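BtGH115A (Bacteroides thetaiotaomicron, PDB 5BY3) acts as a family GH115 4-O-methyl-alpha-glucuronidase with specificity for decorated arabinogalactans. Local coordinates at residues N209-A214 / L220-T225; G227-A232 / K281-Q286. All blocks are in the same frame, centred on the assembly; numbering follows the deposited sequence.

Interaction 1 (N209-A214 / L220-T225); sequences NTYWPA and LPFFLT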
loop_
_atom_site.group_PDB
_atom_site.type_symbol
_atom_site.label_atom_id
_atom_site.label_comp_id
_atom_site.label_asym_id
_atom_site.label_seq_id
_atom_site.Cartn_x
_atom_site.Cartn_y
_atom_site.Cartn_z
ATOM N N ASN A 209 -5.586 10.376 -7.962
ATOM C CA ASN A 209 -5.412 11.256 -9.126
ATOM C C ASN A 209 -4.159 11.011 -9.939
ATOM O O ASN A 209 -4.017 11.599 -11.019
ATOM C CB ASN A 209 -5.548 12.743 -8.749
ATOM C CG ASN A 209 -4.598 13.165 -7.652
ATOM O OD1 ASN A 209 -3.631 12.458 -7.326
ATOM N ND2 ASN A 209 -4.875 14.336 -7.056
ATOM N N THR A 210 -3.293 10.125 -9.437
ATOM C CA THR A 210 -1.930 9.942 -9.940
ATOM C C THR A 210 -1.648 8.463 -10.315
ATOM O O THR A 210 -2.207 7.565 -9.721
ATOM C CB THR A 210 -0.934 10.454 -8.873
ATOM O OG1 THR A 210 -1.260 11.812 -8.524
ATOM C CG2 THR A 210 0.485 10.365 -9.334
ATOM N N TYR A 211 -0.775 8.222 -11.285
ATOM C CA TYR A 211 -0.427 6.875 -11.723
ATOM C C TYR A 211 1.032 6.813 -12.101
ATOM O O TYR A 211 1.517 7.699 -12.786
ATOM C CB TYR A 211 -1.286 6.490 -12.941
ATOM C CG TYR A 211 -1.059 5.107 -13.559
ATOM C CD1 TYR A 211 -0.927 3.971 -12.771
ATOM C CD2 TYR A 211 -1.044 4.944 -14.953
ATOM C CE1 TYR A 211 -0.723 2.727 -13.346
ATOM C CE2 TYR A 211 -0.876 3.716 -15.529
ATOM C CZ TYR A 211 -0.710 2.596 -14.729
ATOM O OH TYR A 211 -0.524 1.343 -15.316
ATOM N N TRP A 212 1.728 5.783 -11.626
ATOM C CA TRP A 212 3.039 5.429 -12.146
ATOM C C TRP A 212 2.825 4.146 -12.935
ATOM O O TRP A 212 2.581 3.109 -12.355
ATOM C CB TRP A 212 4.054 5.192 -11.024
ATOM C CG TRP A 212 4.459 6.402 -10.205
ATOM C CD1 TRP A 212 3.968 7.697 -10.283
ATOM C CD2 TRP A 212 5.420 6.413 -9.145
ATOM N NE1 TRP A 212 4.598 8.504 -9.358
ATOM C CE2 TRP A 212 5.476 7.740 -8.636
ATOM C CE3 TRP A 212 6.259 5.434 -8.585
ATOM C CZ2 TRP A 212 6.336 8.094 -7.603
ATOM C CZ3 TRP A 212 7.102 5.785 -7.561
ATOM C CH2 TRP A 212 7.148 7.089 -7.087
ATOM N N PRO A 213 2.893 4.218 -14.276
ATOM C CA PRO A 213 2.566 3.062 -15.127
ATOM C C PRO A 213 3.568 1.934 -14.958
ATOM O O PRO A 213 4.638 2.192 -14.434
ATOM C CB PRO A 213 2.680 3.644 -16.530
ATOM C CG PRO A 213 3.718 4.728 -16.401
ATOM C CD PRO A 213 3.462 5.342 -15.058
ATOM N N ALA A 214 3.224 0.705 -15.386
ATOM C CA ALA A 214 4.181 -0.455 -15.438
ATOM C C ALA A 214 5.363 -0.084 -16.281
ATOM O O ALA A 214 5.205 0.628 -17.275
ATOM C CB ALA A 214 3.526 -1.687 -16.050
ATOM N N LEU A 220 5.855 -2.959 -22.495
ATOM C CA LEU A 220 5.960 -1.803 -23.389
ATOM C C LEU A 220 5.841 -0.489 -22.610
ATOM O O LEU A 220 4.812 -0.254 -21.970
ATOM C CB LEU A 220 4.887 -1.825 -24.495
ATOM C CG LEU A 220 5.180 -0.885 -25.681
ATOM C CD1 LEU A 220 6.348 -1.404 -26.522
ATOM C CD2 LEU A 220 3.929 -0.651 -26.547
ATOM N N PRO A 221 6.880 0.375 -22.665
ATOM C CA PRO A 221 6.736 1.656 -21.961
ATOM C C PRO A 221 5.466 2.400 -22.314
ATOM O O PRO A 221 5.045 2.439 -23.483
ATOM C CB PRO A 221 7.984 2.431 -22.381
ATOM C CG PRO A 221 9.011 1.342 -22.545
ATOM C CD PRO A 221 8.272 0.173 -23.145
ATOM N N PHE A 222 4.852 2.949 -21.274
ATOM C CA PHE A 222 3.570 3.606 -21.351
ATOM C C PHE A 222 3.454 4.573 -22.508
ATOM O O PHE A 222 2.497 4.501 -23.279
ATOM C CB PHE A 222 3.302 4.358 -20.053
ATOM C CG PHE A 222 1.978 5.045 -20.014
ATOM C CD1 PHE A 222 0.835 4.347 -19.702
ATOM C CD2 PHE A 222 1.880 6.412 -20.277
ATOM C CE1 PHE A 222 -0.393 4.986 -19.646
ATOM C CE2 PHE A 222 0.648 7.060 -20.229
ATOM C CZ PHE A 222 -0.490 6.335 -19.916
ATOM N N PHE A 223 4.429 5.479 -22.612
ATOM C CA PHE A 223 4.349 6.608 -23.536
ATOM C C PHE A 223 4.763 6.243 -24.958
ATOM O O PHE A 223 4.687 7.068 -25.878
ATOM C CB PHE A 223 5.183 7.753 -23.003
ATOM C CG PHE A 223 4.514 8.551 -21.922
ATOM C CD1 PHE A 223 3.350 9.290 -22.191
ATOM C CD2 PHE A 223 5.084 8.634 -20.656
ATOM C CE1 PHE A 223 2.743 10.072 -21.212
ATOM C CE2 PHE A 223 4.494 9.423 -19.668
ATOM C CZ PHE A 223 3.325 10.146 -19.947
ATOM N N LEU A 224 5.210 5.001 -25.107
ATOM C CA LEU A 224 5.480 4.356 -26.392
ATOM C C LEU A 224 4.348 3.411 -26.790
ATOM O O LEU A 224 4.542 2.549 -27.650
ATOM C CB LEU A 224 6.807 3.571 -26.319
ATOM C CG LEU A 224 8.056 4.449 -26.249
ATOM C CD1 LEU A 224 9.317 3.629 -26.460
ATOM C CD2 LEU A 224 7.936 5.566 -27.281
ATOM N N THR A 225 3.184 3.560 -26.145
ATOM C CA THR A 225 2.023 2.710 -26.410
ATOM C C THR A 225 0.967 3.623 -26.966
ATOM O O THR A 225 0.632 4.632 -26.356
ATOM C CB THR A 225 1.496 1.987 -25.143
ATOM O OG1 THR A 225 2.567 1.282 -24.493
ATOM C CG2 THR A 225 0.350 1.005 -25.479
HETATM O O HOH W 1 3.826 0.569 -19.451
#
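Pro213 and Phe222 form the tight part of this contact. Pro213 CB lies 3.6 Å from Phe222 CB, and Pro213 CG lies 3.7 Å from the same Phe222 CB. The two side chains cross at about a right angle. Phe222 CG is anti to the backbone N (chi1 -178°), which runs the ring back past the proline, so that Phe222 CD1 is also 3.7 Å from Pro213 CB. Tyr211 is a looser neighbour. Phe222 CE1 meets the edge of the Tyr211 ring, near its plane, 4.3 Å from Tyr211 CE2. Pro213 CA lies over one face of the Tyr211 ring, toward its rim. Met239 of strand 238-239 and Asn196 of helix 193-205 also pack against Phe222, so this part is buried.

The other side is looser and has a water between the backbones. No direct hydrogen bond joins the two segments. Water 1 sits 2.6 Å from Ala214 O and 2.8 Å from Leu220 O. Leu220, at the start of 220-225, is partly exposed. Beyond it the chain turns on Pro221 O, which accepts Leu224 N at 3.0 Å and Thr225 OG1 at 2.9 Å. These two donors approach from opposite faces of the carbonyl plane.

The site is the loop that leaves strand 210-212 of the parallel beta-barrel, consistent with the TIM-barrel clan of the family, and leads to helix 228-235. Its chemistry implies that apolar packing carries the inner part, while a water probably bridges two backbone carbonyls where side chains do not meet.

Interaction 2 (G227-A232 / K281-Q286); sequences GNREAA and KEVAGQ
Gln286 reaches Arg229 with both ends of its amide, through two weak hydrogen bonds. Gln286 NE2 donates to Arg229 O, a main-chain carbonyl of helix 228-235, at 2.8 Å but with a bent N-H...O angle of 121°. Arg229 NH1 donates to Gln286 OE1 at 3.4 Å, long but nearly straight at 165°. OE1 meets the guanidinium at its edge, in plane, and the amide and guanidinium planes stand nearly perpendicular.

The arginine chain bends at chi3 (55°), which brings NH1 back to the glutamine. Its CG faces the gap between the amide heteroatoms, 3.2 Å from Gln286 OE1 and 3.3 Å from Gln286 NE2. Farther out, Arg229 CD packs on Val283 CG2 at 3.8 Å, and the two side chains run past each other in opposite directions. Phe223 lies against the arginine from the preceding loop.

Two acids are near the guanidinium. Glu230 OE2 is 3.5 Å from Arg229 NH2, but well out of the guanidinium plane, so this salt bridge is one of charge alone. Glu282 is engaged by its own helix, in a salt bridge to Arg279. Cut back to an alanine, Arg229 would no longer meet the amide with CG, and this is likely to leave Gln286 OE1 without this donor, Glu230 without this nearby positive charge and a gap beside Val283.

The contact joins the first turn of helix 228-235 to the C-terminal part of helix 265-283 and the turn that leads to Gln286. Chemically, this is a partly buried seam: two weak polar links are consistent with the way the amide is turned, and the aliphatic part of an arginine supplies the packing.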
loop_
_atom_site.group_PDB
_atom_site.type_symbol
_atom_site.label_atom_id
_atom_site.label_comp_id
_atom_site.label_asym_id
_atom_site.label_seq_id
_atom_site.Cartn_x
_atom_site.Cartn_y
_atom_site.Cartn_z
ATOM N N GLY A 227 -2.382 5.213 -27.617
ATOM C CA GLY A 227 -3.649 5.379 -26.910
ATOM C C GLY A 227 -3.487 5.826 -25.468
ATOM O O GLY A 227 -4.281 6.635 -24.952
ATOM N N ASN A 228 -2.423 5.329 -24.844
ATOM C CA ASN A 228 -2.229 5.399 -23.399
ATOM C C ASN A 228 -2.212 6.817 -22.871
ATOM O O ASN A 228 -2.958 7.144 -21.928
ATOM C CB ASN A 228 -0.966 4.636 -22.996
ATOM C CG ASN A 228 -1.180 3.132 -22.892
ATOM O OD1 ASN A 228 -0.299 2.416 -22.398
ATOM N ND2 ASN A 228 -2.346 2.639 -23.334
ATOM N N ARG A 229 -1.395 7.653 -23.510
ATOM C CA ARG A 229 -1.249 9.057 -23.162
ATOM C C ARG A 229 -2.605 9.801 -23.250
ATOM O O ARG A 229 -3.021 10.501 -22.289
ATOM C CB ARG A 229 -0.183 9.662 -24.073
ATOM C CG ARG A 229 0.198 11.102 -23.792
ATOM C CD ARG A 229 1.130 11.651 -24.867
ATOM N NE ARG A 229 0.577 11.511 -26.213
ATOM C CZ ARG A 229 -0.321 12.332 -26.760
ATOM N NH1 ARG A 229 -0.780 13.380 -26.080
ATOM N NH2 ARG A 229 -0.767 12.101 -27.997
ATOM N N GLU A 230 -3.317 9.586 -24.358
ATOM C CA GLU A 230 -4.666 10.161 -24.582
ATOM C C GLU A 230 -5.742 9.629 -23.604
ATOM O O GLU A 230 -6.626 10.397 -23.165
ATOM C CB GLU A 230 -5.094 9.982 -26.046
ATOM C CG GLU A 230 -4.148 10.644 -27.070
ATOM C CD GLU A 230 -3.179 9.670 -27.780
ATOM O OE1 GLU A 230 -2.487 8.823 -27.131
ATOM O OE2 GLU A 230 -3.102 9.767 -29.031
ATOM N N ALA A 231 -5.641 8.340 -23.237
ATOM C CA ALA A 231 -6.517 7.732 -22.207
ATOM C C ALA A 231 -6.344 8.420 -20.849
ATOM O O ALA A 231 -7.313 8.709 -20.140
ATOM C CB ALA A 231 -6.252 6.233 -22.095
ATOM N N ALA A 232 -5.098 8.689 -20.498
ATOM C CA ALA A 232 -4.776 9.397 -19.270
ATOM C C ALA A 232 -5.338 10.827 -19.266
ATOM O O ALA A 232 -5.750 11.337 -18.209
ATOM C CB ALA A 232 -3.268 9.406 -19.074
ATOM N N LYS A 281 8.682 17.307 -24.917
ATOM C CA LYS A 281 8.027 17.908 -26.082
ATOM C C LYS A 281 6.618 17.364 -26.311
ATOM O O LYS A 281 5.674 18.144 -26.447
ATOM C CB LYS A 281 8.851 17.708 -27.365
ATOM C CG LYS A 281 9.982 18.692 -27.591
ATOM C CD LYS A 281 10.346 18.754 -29.072
ATOM C CE LYS A 281 11.691 19.442 -29.283
ATOM N NZ LYS A 281 12.142 19.481 -30.708
ATOM N N GLU A 282 6.467 16.042 -26.338
ATOM C CA GLU A 282 5.176 15.430 -26.722
ATOM C C GLU A 282 4.095 15.402 -25.615
ATOM O O GLU A 282 2.939 15.029 -25.868
ATOM C CB GLU A 282 5.406 14.033 -27.301
ATOM C CG GLU A 282 5.926 13.036 -26.287
ATOM C CD GLU A 282 6.047 11.626 -26.838
ATOM O OE1 GLU A 282 5.804 11.403 -28.047
ATOM O OE2 GLU A 282 6.396 10.733 -26.040
ATOM N N VAL A 283 4.477 15.842 -24.416
ATOM C CA VAL A 283 3.757 15.587 -23.178
ATOM C C VAL A 283 3.565 16.877 -22.346
ATOM O O VAL A 283 3.002 16.828 -21.256
ATOM C CB VAL A 283 4.504 14.416 -22.431
ATOM C CG1 VAL A 283 5.093 14.763 -21.064
ATOM C CG2 VAL A 283 3.703 13.124 -22.438
ATOM N N ALA A 284 3.999 18.027 -22.878
ATOM C CA ALA A 284 4.014 19.336 -22.161
ATOM C C ALA A 284 2.653 20.018 -21.823
ATOM O O ALA A 284 2.559 20.811 -20.869
ATOM C CB ALA A 284 4.917 20.320 -22.899
ATOM N N GLY A 285 1.619 19.743 -22.616
ATOM C CA GLY A 285 0.280 20.264 -22.330
ATOM C C GLY A 285 -0.578 19.153 -21.768
ATOM O O GLY A 285 -1.610 18.786 -22.346
ATOM N N GLN A 286 -0.123 18.597 -20.648
ATOM C CA GLN A 286 -0.705 17.388 -20.092
ATOM C C GLN A 286 -0.368 17.283 -18.616
ATOM O O GLN A 286 0.671 17.767 -18.173
ATOM C CB GLN A 286 -0.211 16.160 -20.860
ATOM C CG GLN A 286 -1.019 14.896 -20.633
ATOM C CD GLN A 286 -0.927 13.892 -21.778
ATOM O OE1 GLN A 286 -0.251 14.104 -22.795
ATOM N NE2 GLN A 286 -1.630 12.790 -21.618
#

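Overall arrangement
From the N terminus, the chain passes along barrel strand 210-212 into the loop at 220-225. Interaction 1 closes there, over only five intervening residues. Helix 228-235 follows directly and opens interaction 2, which spans 48 residues before it closes at 281-286, at the C-terminal part of helix 265-283. The two contacts are therefore in series, neither nested nor crossed. The centres of interactions 1 and 2 are about 10 Å apart, and the two contacts touch. Phe222 CZ packs 3.3 Å from Asn228 O, and Phe223 CE1 lies 3.4 Å from Val283 CG2. The consecutive phenylalanines thus link the two contacts, connecting a barrel strand and its loop to two helices.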